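Local structure of citrate synthase (Sulfolobus solfataricus, 1O7X) at residues I13-L18 with E351-L356; S105-F110 with D201-L206; F156-A159 with R163-T166. The protein belongs to the citrate synthase family and folds into a largely helical subunit that pairs with a second copy of itself. All coordinates share one frame; numbering follows the deposited sequence.

Contact 1: I13-L18 with E351-L356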
ATOM      1  N   ILE A  13      -0.698  -5.295  17.514  1.00 24.21           N
ATOM      2  CA  ILE A  13      -1.628  -4.954  16.462  1.00 24.53           C
ATOM      3  C   ILE A  13      -2.746  -5.969  16.352  1.00 26.17           C
ATOM      4  O   ILE A  13      -3.831  -5.645  15.868  1.00 26.55           O
ATOM      5  CB  ILE A  13      -0.929  -4.762  15.112  1.00 23.68           C
ATOM      6  CG1 ILE A  13      -1.756  -3.883  14.163  1.00 22.77           C
ATOM      7  CG2 ILE A  13      -0.625  -6.075  14.408  1.00 23.77           C
ATOM      8  CD1 ILE A  13      -0.900  -3.077  13.211  1.00 21.66           C
ATOM      9  N   LYS A  14      -2.468  -7.221  16.692  1.00 28.34           N
ATOM     10  CA  LYS A  14      -3.451  -8.290  16.618  1.00 28.54           C
ATOM     11  C   LYS A  14      -3.011  -9.538  17.384  1.00 29.63           C
ATOM     12  O   LYS A  14      -1.818  -9.681  17.706  1.00 29.62           O
ATOM     13  CB  LYS A  14      -3.692  -8.667  15.156  1.00 27.87           C
ATOM     14  CG  LYS A  14      -2.563  -9.482  14.531  1.00 28.31           C
ATOM     15  CD  LYS A  14      -2.827  -9.789  13.059  1.00 28.49           C
ATOM     16  CE  LYS A  14      -2.787 -11.272  12.776  1.00 28.15           C
ATOM     17  NZ  LYS A  14      -3.827 -11.729  11.831  1.00 27.51           N
ATOM     18  N   VAL A  15      -3.979 -10.424  17.636  1.00 29.93           N
ATOM     19  CA  VAL A  15      -3.588 -11.730  18.184  1.00 30.92           C
ATOM     20  C   VAL A  15      -3.582 -12.685  16.993  1.00 32.34           C
ATOM     21  O   VAL A  15      -4.168 -12.287  15.973  1.00 32.31           O
ATOM     22  CB  VAL A  15      -4.486 -12.262  19.289  1.00 29.86           C
ATOM     23  CG1 VAL A  15      -4.330 -11.371  20.506  1.00 29.91           C
ATOM     24  CG2 VAL A  15      -5.936 -12.348  18.876  1.00 29.15           C
ATOM     25  N   THR A  16      -2.941 -13.848  17.087  1.00 33.52           N
ATOM     26  CA  THR A  16      -2.948 -14.733  15.908  1.00 34.00           C
ATOM     27  C   THR A  16      -2.789 -16.208  16.239  1.00 35.03           C
ATOM     28  O   THR A  16      -2.120 -16.618  17.194  1.00 35.50           O
ATOM     29  CB  THR A  16      -1.880 -14.297  14.886  1.00 32.92           C
ATOM     30  OG1 THR A  16      -2.023 -15.025  13.666  1.00 32.47           O
ATOM     31  CG2 THR A  16      -0.456 -14.529  15.363  1.00 32.33           C
ATOM     32  N   ASN A  17      -3.383 -17.055  15.400  1.00 35.87           N
ATOM     33  CA  ASN A  17      -3.218 -18.491  15.553  1.00 36.57           C
ATOM     34  C   ASN A  17      -2.294 -18.974  14.430  1.00 36.24           C
ATOM     35  O   ASN A  17      -2.055 -20.176  14.313  1.00 35.95           O
ATOM     36  CB  ASN A  17      -4.488 -19.290  15.485  1.00 39.25           C
ATOM     37  CG  ASN A  17      -5.695 -18.862  16.255  1.00 42.04           C
ATOM     38  OD1 ASN A  17      -5.824 -18.928  17.481  1.00 43.73           O
ATOM     39  ND2 ASN A  17      -6.697 -18.397  15.501  1.00 44.33           N
ATOM     40  N   LEU A  18      -1.765 -18.041  13.637  1.00 35.43           N
ATOM     41  CA  LEU A  18      -0.935 -18.507  12.542  1.00 35.61           C
ATOM     42  C   LEU A  18       0.495 -18.853  12.908  1.00 35.41           C
ATOM     43  O   LEU A  18       0.914 -19.931  12.444  1.00 36.52           O
ATOM     44  CB  LEU A  18      -0.915 -17.512  11.382  1.00 35.96           C
ATOM     45  CG  LEU A  18      -2.256 -17.113  10.784  1.00 37.29           C
ATOM     46  CD1 LEU A  18      -2.037 -16.029   9.728  1.00 37.24           C
ATOM     47  CD2 LEU A  18      -2.985 -18.322  10.202  1.00 37.33           C
ATOM     48  N   GLU A 351     -12.083 -11.526   9.596  1.00 35.79           N
ATOM     49  CA  GLU A 351     -13.121 -12.406  10.109  1.00 38.99           C
ATOM     50  C   GLU A 351     -13.276 -12.461  11.624  1.00 40.80           C
ATOM     51  O   GLU A 351     -14.394 -12.727  12.096  1.00 41.19           O
ATOM     52  CB  GLU A 351     -12.932 -13.835   9.590  1.00 40.04           C
ATOM     53  CG  GLU A 351     -13.313 -14.012   8.132  1.00 42.36           C
ATOM     54  CD  GLU A 351     -13.051 -15.421   7.618  1.00 43.81           C
ATOM     55  OE1 GLU A 351     -12.921 -15.597   6.376  1.00 42.63           O
ATOM     56  OE2 GLU A 351     -12.993 -16.313   8.518  1.00 45.18           O
ATOM     57  N   GLU A 352     -12.209 -12.220  12.389  1.00 41.70           N
ATOM     58  CA  GLU A 352     -12.296 -12.301  13.825  1.00 42.69           C
ATOM     59  C   GLU A 352     -11.975 -11.049  14.606  1.00 42.76           C
ATOM     60  O   GLU A 352     -12.540 -10.880  15.705  1.00 45.52           O
ATOM     61  CB  GLU A 352     -11.303 -13.340  14.378  1.00 44.80           C
ATOM     62  CG  GLU A 352     -11.160 -14.636  13.608  1.00 47.26           C
ATOM     63  CD  GLU A 352     -10.112 -15.538  14.241  1.00 49.31           C
ATOM     64  OE1 GLU A 352      -9.515 -15.148  15.273  1.00 49.95           O
ATOM     65  OE2 GLU A 352      -9.892 -16.631  13.674  1.00 50.41           O
ATOM     66  N   GLN A 353     -11.011 -10.261  14.178  1.00 40.93           N
ATOM     67  CA  GLN A 353     -10.600  -9.088  14.952  1.00 39.45           C
ATOM     68  C   GLN A 353     -10.844  -7.758  14.251  1.00 39.21           C
ATOM     69  O   GLN A 353     -10.126  -6.784  14.515  1.00 38.45           O
ATOM     70  CB  GLN A 353      -9.089  -9.257  15.145  1.00 39.41           C
ATOM     71  CG  GLN A 353      -8.610 -10.451  15.916  1.00 39.00           C
ATOM     72  CD  GLN A 353      -7.104 -10.437  16.137  1.00 38.91           C
ATOM     73  OE1 GLN A 353      -6.570  -9.580  16.861  1.00 38.34           O
ATOM     74  NE2 GLN A 353      -6.489 -11.440  15.509  1.00 38.05           N
ATOM     75  N   HIS A 354     -11.781  -7.697  13.302  1.00 38.83           N
ATOM     76  CA  HIS A 354     -11.957  -6.510  12.502  1.00 39.27           C
ATOM     77  C   HIS A 354     -12.003  -5.165  13.231  1.00 39.50           C
ATOM     78  O   HIS A 354     -12.990  -4.854  13.875  1.00 39.53           O
ATOM     79  CB  HIS A 354     -13.180  -6.569  11.557  1.00 39.42           C
ATOM     80  CG  HIS A 354     -13.171  -5.349  10.681  1.00 39.94           C
ATOM     81  ND1 HIS A 354     -12.327  -5.250   9.596  1.00 41.18           N
ATOM     82  CD2 HIS A 354     -13.798  -4.156  10.769  1.00 40.03           C
ATOM     83  CE1 HIS A 354     -12.446  -4.061   9.033  1.00 40.38           C
ATOM     84  NE2 HIS A 354     -13.331  -3.379   9.740  1.00 40.02           N
ATOM     85  N   ARG A 355     -11.004  -4.315  13.019  1.00 39.95           N
ATOM     86  CA  ARG A 355     -11.095  -2.933  13.419  1.00 40.57           C
ATOM     87  C   ARG A 355     -10.367  -2.076  12.372  1.00 38.17           C
ATOM     88  O   ARG A 355      -9.386  -2.488  11.761  1.00 38.42           O
ATOM     89  CB  ARG A 355     -10.642  -2.555  14.819  1.00 44.34           C
ATOM     90  CG  ARG A 355     -11.807  -2.289  15.765  1.00 49.27           C
ATOM     91  CD  ARG A 355     -11.484  -1.243  16.840  1.00 53.75           C
ATOM     92  NE  ARG A 355     -12.359  -1.452  17.995  1.00 57.32           N
ATOM     93  CZ  ARG A 355     -13.524  -0.857  18.191  1.00 60.18           C
ATOM     94  NH1 ARG A 355     -14.033   0.043  17.356  1.00 61.08           N
ATOM     95  NH2 ARG A 355     -14.243  -1.183  19.274  1.00 62.02           N
ATOM     96  N   LEU A 356     -10.949  -0.919  12.107  1.00 34.67           N
ATOM     97  CA  LEU A 356     -10.364   0.059  11.187  1.00 31.48           C
ATOM     98  C   LEU A 356      -9.177   0.717  11.891  1.00 30.66           C
ATOM     99  O   LEU A 356      -9.204   1.004  13.092  1.00 30.33           O
ATOM    100  CB  LEU A 356     -11.452   1.021  10.779  1.00 28.95           C
ATOM    101  CG  LEU A 356     -11.125   2.329  10.077  1.00 28.22           C
ATOM    102  CD1 LEU A 356     -10.593   2.119   8.667  1.00 26.14           C
ATOM    103  CD2 LEU A 356     -12.388   3.189  10.117  1.00 27.16           C
TER

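Contact 2: S105-F110 with D201-L206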
ATOM      1  N   SER A 105      -8.112  -3.660  -9.909  1.00 39.49           N
ATOM      2  CA  SER A 105      -9.099  -2.836 -10.591  1.00 42.19           C
ATOM      3  C   SER A 105      -9.879  -3.627 -11.613  1.00 44.23           C
ATOM      4  O   SER A 105     -10.999  -3.195 -11.896  1.00 46.37           O
ATOM      5  CB  SER A 105      -8.487  -1.543 -11.100  1.00 42.07           C
ATOM      6  OG  SER A 105      -7.671  -1.694 -12.230  1.00 42.96           O
ATOM      7  N   ILE A 106      -9.462  -4.779 -12.068  1.00 46.80           N
ATOM      8  CA  ILE A 106     -10.243  -5.592 -12.991  1.00 49.68           C
ATOM      9  C   ILE A 106     -11.265  -6.433 -12.238  1.00 53.05           C
ATOM     10  O   ILE A 106     -12.275  -6.876 -12.773  1.00 53.97           O
ATOM     11  CB  ILE A 106      -9.300  -6.537 -13.775  1.00 48.41           C
ATOM     12  CG1 ILE A 106      -8.616  -5.805 -14.934  1.00 47.99           C
ATOM     13  CG2 ILE A 106      -9.998  -7.766 -14.302  1.00 47.33           C
ATOM     14  CD1 ILE A 106      -7.406  -6.510 -15.498  1.00 46.86           C
ATOM     15  N   ASP A 107     -11.022  -6.690 -10.963  1.00 57.62           N
ATOM     16  CA  ASP A 107     -11.853  -7.532 -10.112  1.00 61.34           C
ATOM     17  C   ASP A 107     -13.046  -6.871  -9.483  1.00 64.00           C
ATOM     18  O   ASP A 107     -13.351  -7.108  -8.298  1.00 65.46           O
ATOM     19  CB  ASP A 107     -10.881  -8.138  -9.091  1.00 61.47           C
ATOM     20  CG  ASP A 107     -11.372  -9.072  -8.011  1.00 61.42           C
ATOM     21  OD1 ASP A 107     -11.837 -10.176  -8.367  1.00 61.53           O
ATOM     22  OD2 ASP A 107     -11.293  -8.708  -6.808  1.00 60.39           O
ATOM     23  N   LYS A 108     -13.908  -6.150 -10.188  1.00 66.99           N
ATOM     24  CA  LYS A 108     -15.084  -5.499  -9.617  1.00 69.47           C
ATOM     25  C   LYS A 108     -16.094  -6.336  -8.841  1.00 69.95           C
ATOM     26  O   LYS A 108     -17.097  -5.756  -8.385  1.00 70.59           O
ATOM     27  CB  LYS A 108     -15.845  -4.779 -10.754  1.00 70.38           C
ATOM     28  CG  LYS A 108     -15.354  -3.392 -11.094  1.00 71.37           C
ATOM     29  CD  LYS A 108     -16.462  -2.346 -10.988  1.00 72.22           C
ATOM     30  CE  LYS A 108     -16.417  -1.637  -9.640  1.00 72.89           C
ATOM     31  NZ  LYS A 108     -17.031  -0.276  -9.686  1.00 73.19           N
ATOM     32  N   ASN A 109     -15.973  -7.643  -8.680  1.00 69.84           N
ATOM     33  CA  ASN A 109     -16.925  -8.488  -7.974  1.00 69.30           C
ATOM     34  C   ASN A 109     -16.365  -9.073  -6.685  1.00 67.70           C
ATOM     35  O   ASN A 109     -16.270 -10.300  -6.530  1.00 68.18           O
ATOM     36  CB  ASN A 109     -17.330  -9.589  -8.965  1.00 71.12           C
ATOM     37  CG  ASN A 109     -18.462 -10.491  -8.534  1.00 72.61           C
ATOM     38  OD1 ASN A 109     -18.533 -11.651  -8.958  1.00 73.63           O
ATOM     39  ND2 ASN A 109     -19.360 -10.022  -7.676  1.00 73.23           N
ATOM     40  N   PHE A 110     -15.937  -8.246  -5.723  1.00 64.60           N
ATOM     41  CA  PHE A 110     -15.355  -8.804  -4.507  1.00 61.24           C
ATOM     42  C   PHE A 110     -16.103  -8.373  -3.254  1.00 59.27           C
ATOM     43  O   PHE A 110     -16.494  -7.221  -3.120  1.00 59.20           O
ATOM     44  CB  PHE A 110     -13.842  -8.507  -4.391  1.00 60.36           C
ATOM     45  CG  PHE A 110     -13.348  -9.122  -3.100  1.00 59.30           C
ATOM     46  CD1 PHE A 110     -13.248 -10.498  -2.983  1.00 58.85           C
ATOM     47  CD2 PHE A 110     -13.083  -8.327  -2.000  1.00 58.71           C
ATOM     48  CE1 PHE A 110     -12.841 -11.068  -1.792  1.00 58.31           C
ATOM     49  CE2 PHE A 110     -12.682  -8.898  -0.810  1.00 58.47           C
ATOM     50  CZ  PHE A 110     -12.555 -10.267  -0.707  1.00 58.19           C
ATOM     51  N   ASP A 201      -9.943  -4.389  -1.222  1.00 23.37           N
ATOM     52  CA  ASP A 201      -9.889  -5.773  -1.688  1.00 23.15           C
ATOM     53  C   ASP A 201      -8.575  -6.452  -1.353  1.00 24.32           C
ATOM     54  O   ASP A 201      -7.612  -5.852  -0.860  1.00 23.44           O
ATOM     55  CB  ASP A 201     -10.287  -5.685  -3.162  1.00 21.77           C
ATOM     56  CG  ASP A 201      -9.155  -5.040  -3.930  1.00 22.36           C
ATOM     57  OD1 ASP A 201      -9.097  -3.791  -3.877  1.00 22.48           O
ATOM     58  OD2 ASP A 201      -8.335  -5.830  -4.452  1.00 22.61           O
ATOM     59  N   MET A 202      -8.458  -7.752  -1.639  1.00 26.33           N
ATOM     60  CA  MET A 202      -7.289  -8.549  -1.294  1.00 26.97           C
ATOM     61  C   MET A 202      -6.140  -8.186  -2.209  1.00 27.62           C
ATOM     62  O   MET A 202      -5.003  -8.051  -1.727  1.00 28.93           O
ATOM     63  CB  MET A 202      -7.573 -10.044  -1.277  1.00 26.97           C
ATOM     64  CG  MET A 202      -8.519 -10.460  -0.168  1.00 27.46           C
ATOM     65  SD  MET A 202      -8.745 -12.244   0.045  1.00 28.37           S
ATOM     66  CE  MET A 202      -8.959 -12.776  -1.617  1.00 28.20           C
ATOM     67  N   TYR A 203      -6.446  -7.952  -3.487  1.00 27.97           N
ATOM     68  CA  TYR A 203      -5.380  -7.555  -4.422  1.00 26.71           C
ATOM     69  C   TYR A 203      -4.825  -6.196  -4.013  1.00 26.29           C
ATOM     70  O   TYR A 203      -3.612  -5.984  -3.993  1.00 26.51           O
ATOM     71  CB  TYR A 203      -5.824  -7.486  -5.853  1.00 27.20           C
ATOM     72  CG  TYR A 203      -6.194  -8.788  -6.514  1.00 29.20           C
ATOM     73  CD1 TYR A 203      -7.522  -9.039  -6.843  1.00 29.06           C
ATOM     74  CD2 TYR A 203      -5.239  -9.744  -6.839  1.00 30.61           C
ATOM     75  CE1 TYR A 203      -7.897 -10.198  -7.460  1.00 30.42           C
ATOM     76  CE2 TYR A 203      -5.611 -10.922  -7.473  1.00 32.38           C
ATOM     77  CZ  TYR A 203      -6.937 -11.130  -7.793  1.00 32.87           C
ATOM     78  OH  TYR A 203      -7.329 -12.308  -8.413  1.00 35.26           O
ATOM     79  N   SER A 204      -5.715  -5.300  -3.568  1.00 25.08           N
ATOM     80  CA  SER A 204      -5.220  -4.019  -3.067  1.00 24.41           C
ATOM     81  C   SER A 204      -4.376  -4.166  -1.811  1.00 25.23           C
ATOM     82  O   SER A 204      -3.349  -3.491  -1.650  1.00 25.62           O
ATOM     83  CB  SER A 204      -6.406  -3.086  -2.904  1.00 23.51           C
ATOM     84  OG  SER A 204      -6.775  -2.577  -4.174  1.00 22.35           O
ATOM     85  N   SER A 205      -4.725  -5.073  -0.884  1.00 24.79           N
ATOM     86  CA  SER A 205      -3.920  -5.230   0.333  1.00 23.30           C
ATOM     87  C   SER A 205      -2.540  -5.768  -0.020  1.00 22.14           C
ATOM     88  O   SER A 205      -1.491  -5.411   0.511  1.00 18.10           O
ATOM     89  CB  SER A 205      -4.695  -6.088   1.330  1.00 23.75           C
ATOM     90  OG  SER A 205      -6.067  -5.791   1.189  1.00 24.09           O
ATOM     91  N   LEU A 206      -2.543  -6.680  -0.999  1.00 23.27           N
ATOM     92  CA  LEU A 206      -1.254  -7.192  -1.475  1.00 25.86           C
ATOM     93  C   LEU A 206      -0.441  -6.034  -2.056  1.00 25.66           C
ATOM     94  O   LEU A 206       0.727  -5.838  -1.705  1.00 26.25           O
ATOM     95  CB  LEU A 206      -1.488  -8.364  -2.412  1.00 28.08           C
ATOM     96  CG  LEU A 206      -1.700  -9.741  -1.759  1.00 30.28           C
ATOM     97  CD1 LEU A 206      -1.996 -10.801  -2.816  1.00 30.98           C
ATOM     98  CD2 LEU A 206      -0.479 -10.182  -0.976  1.00 29.93           C
TER

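Contact 3: F156-A159 with R163-T166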
ATOM      1  N   PHE A 156       5.165 -23.484 -11.498  1.00 39.56           N
ATOM      2  CA  PHE A 156       5.911 -22.240 -11.497  1.00 37.99           C
ATOM      3  C   PHE A 156       7.237 -22.352 -12.220  1.00 37.86           C
ATOM      4  O   PHE A 156       7.527 -21.500 -13.050  1.00 38.00           O
ATOM      5  CB  PHE A 156       6.115 -21.749 -10.063  1.00 36.81           C
ATOM      6  CG  PHE A 156       6.951 -20.515  -9.898  1.00 35.78           C
ATOM      7  CD1 PHE A 156       6.448 -19.261 -10.176  1.00 35.91           C
ATOM      8  CD2 PHE A 156       8.247 -20.598  -9.435  1.00 35.26           C
ATOM      9  CE1 PHE A 156       7.224 -18.134  -9.992  1.00 36.06           C
ATOM     10  CE2 PHE A 156       9.035 -19.485  -9.239  1.00 34.95           C
ATOM     11  CZ  PHE A 156       8.521 -18.240  -9.518  1.00 35.62           C
ATOM     12  N   LEU A 157       8.020 -23.390 -11.951  1.00 38.50           N
ATOM     13  CA  LEU A 157       9.317 -23.526 -12.627  1.00 38.66           C
ATOM     14  C   LEU A 157       9.184 -23.656 -14.135  1.00 39.20           C
ATOM     15  O   LEU A 157       9.968 -23.072 -14.894  1.00 38.93           O
ATOM     16  CB  LEU A 157      10.091 -24.681 -12.003  1.00 37.34           C
ATOM     17  CG  LEU A 157      10.322 -24.576 -10.494  1.00 36.66           C
ATOM     18  CD1 LEU A 157      11.069 -25.801  -9.981  1.00 36.10           C
ATOM     19  CD2 LEU A 157      11.118 -23.331 -10.160  1.00 36.59           C
ATOM     20  N   LEU A 158       8.178 -24.395 -14.596  1.00 40.15           N
ATOM     21  CA  LEU A 158       7.905 -24.610 -16.011  1.00 41.14           C
ATOM     22  C   LEU A 158       7.584 -23.292 -16.710  1.00 40.46           C
ATOM     23  O   LEU A 158       8.045 -22.938 -17.789  1.00 39.37           O
ATOM     24  CB  LEU A 158       6.751 -25.603 -16.201  1.00 42.62           C
ATOM     25  CG  LEU A 158       6.860 -26.658 -17.308  1.00 43.69           C
ATOM     26  CD1 LEU A 158       8.036 -27.601 -17.062  1.00 44.61           C
ATOM     27  CD2 LEU A 158       5.606 -27.514 -17.437  1.00 43.30           C
ATOM     28  N   ALA A 159       6.783 -22.477 -16.028  1.00 40.53           N
ATOM     29  CA  ALA A 159       6.358 -21.183 -16.536  1.00 39.68           C
ATOM     30  C   ALA A 159       7.584 -20.288 -16.642  1.00 40.15           C
ATOM     31  O   ALA A 159       7.799 -19.611 -17.649  1.00 39.98           O
ATOM     32  CB  ALA A 159       5.293 -20.632 -15.605  1.00 39.35           C
ATOM     33  N   ARG A 163      11.385 -25.234 -19.345  1.00 54.59           N
ATOM     34  CA  ARG A 163      12.353 -26.315 -19.243  1.00 56.02           C
ATOM     35  C   ARG A 163      11.798 -27.227 -18.155  1.00 56.62           C
ATOM     36  O   ARG A 163      11.427 -26.692 -17.099  1.00 57.34           O
ATOM     37  CB  ARG A 163      13.696 -25.697 -18.880  1.00 56.91           C
ATOM     38  CG  ARG A 163      14.729 -26.453 -18.087  1.00 58.32           C
ATOM     39  CD  ARG A 163      15.846 -25.572 -17.531  1.00 59.39           C
ATOM     40  NE  ARG A 163      15.885 -25.600 -16.074  1.00 60.98           N
ATOM     41  CZ  ARG A 163      16.069 -24.623 -15.196  1.00 62.22           C
ATOM     42  NH1 ARG A 163      16.282 -23.347 -15.536  1.00 62.21           N
ATOM     43  NH2 ARG A 163      16.052 -24.901 -13.886  1.00 62.52           N
ATOM     44  N   GLU A 164      11.613 -28.510 -18.401  1.00 57.50           N
ATOM     45  CA  GLU A 164      11.048 -29.378 -17.358  1.00 58.70           C
ATOM     46  C   GLU A 164      12.031 -29.509 -16.201  1.00 57.35           C
ATOM     47  O   GLU A 164      13.184 -29.884 -16.383  1.00 57.10           O
ATOM     48  CB  GLU A 164      10.699 -30.740 -17.948  1.00 61.32           C
ATOM     49  CG  GLU A 164       9.989 -31.728 -17.041  1.00 63.78           C
ATOM     50  CD  GLU A 164       8.477 -31.696 -17.216  1.00 65.08           C
ATOM     51  OE1 GLU A 164       7.992 -31.199 -18.259  1.00 65.41           O
ATOM     52  OE2 GLU A 164       7.780 -32.180 -16.290  1.00 65.67           O
ATOM     53  N   PRO A 165      11.583 -29.173 -15.001  1.00 56.26           N
ATOM     54  CA  PRO A 165      12.404 -29.243 -13.805  1.00 55.42           C
ATOM     55  C   PRO A 165      12.609 -30.677 -13.356  1.00 54.33           C
ATOM     56  O   PRO A 165      11.975 -31.558 -13.925  1.00 54.29           O
ATOM     57  CB  PRO A 165      11.621 -28.446 -12.770  1.00 55.20           C
ATOM     58  CG  PRO A 165      10.210 -28.463 -13.218  1.00 55.24           C
ATOM     59  CD  PRO A 165      10.214 -28.693 -14.704  1.00 55.97           C
ATOM     60  N   THR A 166      13.455 -30.906 -12.366  1.00 54.14           N
ATOM     61  CA  THR A 166      13.724 -32.231 -11.839  1.00 54.17           C
ATOM     62  C   THR A 166      13.197 -32.367 -10.414  1.00 53.80           C
ATOM     63  O   THR A 166      13.115 -31.371  -9.704  1.00 55.18           O
ATOM     64  CB  THR A 166      15.220 -32.591 -11.696  1.00 54.46           C
ATOM     65  OG1 THR A 166      15.724 -31.966 -10.502  1.00 54.27           O
ATOM     66  CG2 THR A 166      16.055 -32.169 -12.891  1.00 54.74           C
TER

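Contact 1: I13-L18 with E351-L356
At the subunit interface, where strand 12-16 runs past the C-terminal end of helix 330-352, the amide of Gln353 grips the backbone of Val15. Gln353 is the first residue to leave helical geometry. With CG anti to the carbonyl carbon (chi1 -62°) and the chain extended beyond it, its amide is carried across to the strand. Two bonds form there to a single residue. Val15 N donates to Gln353 OE1 over 2.8 Å and nearly straight (168°), the donor tilted from the plane of the amide carbonyl. Gln353 NE2 donates back to Val15 O at 2.5 Å; this oxygen is met from above its carbonyl plane, although it lies close to the plane of the glutamine amide. Aliphatic atoms flank the amide: Val15 CG2 is 3.5 Å from Gln353 OE1, and Lys14 CB is likewise 3.5 Å from that oxygen. The far end of Lys14 turns to a salt bridge with Glu348, whose carboxylate also accepts from Thr16 OG1 and Asn17 N. Residues 14-16 themselves pair in a parallel ladder with a strand of the second subunit. The primary amide thus serves both the N-H and the C=O of Val15, and the two bonds together fix its orientation: flipped over, its NH2 would face that N-H, donor against donor, and its OE1 would face Val15 O, acceptor against acceptor.

Contact 2: S105-F110 with D201-L206
Asp107, just beyond helix 92-106, sends its side chain to the ring of Tyr203 in the first turn of helix 202-213. Its CB lies 4.0 Å from Tyr203 CE1. Because CG stands anti to the backbone N (chi1 179°), the carboxylate is carried on along the edge of the ring, CG coming to 3.7 Å from Tyr203 CE1 and near the ring plane. OD2 sits 3.8 Å from Tyr203 CD1, while OD1 has its strong partner in Lys119 of helix 116-138, a salt bridge. Since CG lies at the ring edge, the acid meets the C-H side of the tyrosine; the carboxylate and ring planes are 84° apart.

Phe110 closes the other end of the contact. Its ring leans obliquely on the helix start, with CD2 at 4.0 Å from Asp201 CB and CZ at 4.1 Å from Met202 CG. The sulfur of Met202 lies 5.3 Å from the centroid of the Phe110 ring, a Met-aromatic contact that is also oblique. Trp112 meets the same phenylalanine edge to face. Asp107 OD2 and Asp201 OD2 come within 4.8 Å of each other, a proximity that Lys119 and, through Asp201 OD1, Lys214 of the second subunit probably make tolerable.

Between these apolar and charged parts, Asp201 also caps its own helix: OD2 accepts from Ser204 N over 2.8 Å, and its carbonyl oxygen takes both Ser205 N and Ser205 OG, from opposite faces of its plane. An aspartate N-cap of this kind, with the Phe110 ring against its CB, marks the start of helix 202-213 in this helical fold.

Contact 3: F156-A159 with R163-T166
With CG of Leu157 lying beside its backbone N (chi1 -57°) and CD1 extended beyond it (chi2 178°), the leucine reaches Pro165, while a chi1 of -139° in Leu158 swings its CD1 round to the other end of the same proline ring. The two leucines belong to the last turns of helix 152-161, and the proline to the short connection folded back on it before helix 167-180: a tight helix-loop-helix connection whose linker packs on the helix it has just left. Leu157 CD1 stands 3.9 Å from Pro165 CB, and Leu157 CB lies 4.0 Å from Pro165 CG, the two side chains meeting at a slant. Leu158 crosses Pro165 at about a right angle, and its CD1 also lies 3.5 Å from Glu164 CA. The contact is largely apolar, made of leucine carbons against ring carbons and backbone, though Glu164 OE1 comes to 3.8 Å from Leu158 CD1. Met173 and Ile170 of helix 167-180 extend the same apolar surface, touching Leu157 and Pro165 in turn. Arg163 points its CB off the helix and gives its guanidinium to Leu323 O and, as a cation-pi partner, to Phe161; Thr166 N-caps helix 167-180, its own N bonded to Glu169. Where linker and helix come nearest, one methyl does most of the touching: Leu158 CD1 is 3.4 Å from Pro165 CD and 3.5 Å from Arg163 O.

How the contacts relate
Contact 2 is mostly buried, whereas contacts 1 and 3 lie at the surface, on opposite sides of the chain's centre with about 37 Å between their centres. Along the chain they nest, contact 3 inside the loop closed by contact 2 and that inside the loop closed by contact 1. Contacts 1 and 2 both touch the second subunit, but contact 1 is joined by side-chain-to-backbone hydrogen bonds and contact 2 by ring, sulfur and carboxylate packing beside a capped helix start; helix 330-352 supplies a segment to the first and packs on Met202 of the second. Contact 3 meets no other chain, spans only a short turn and relies on apolar side chains.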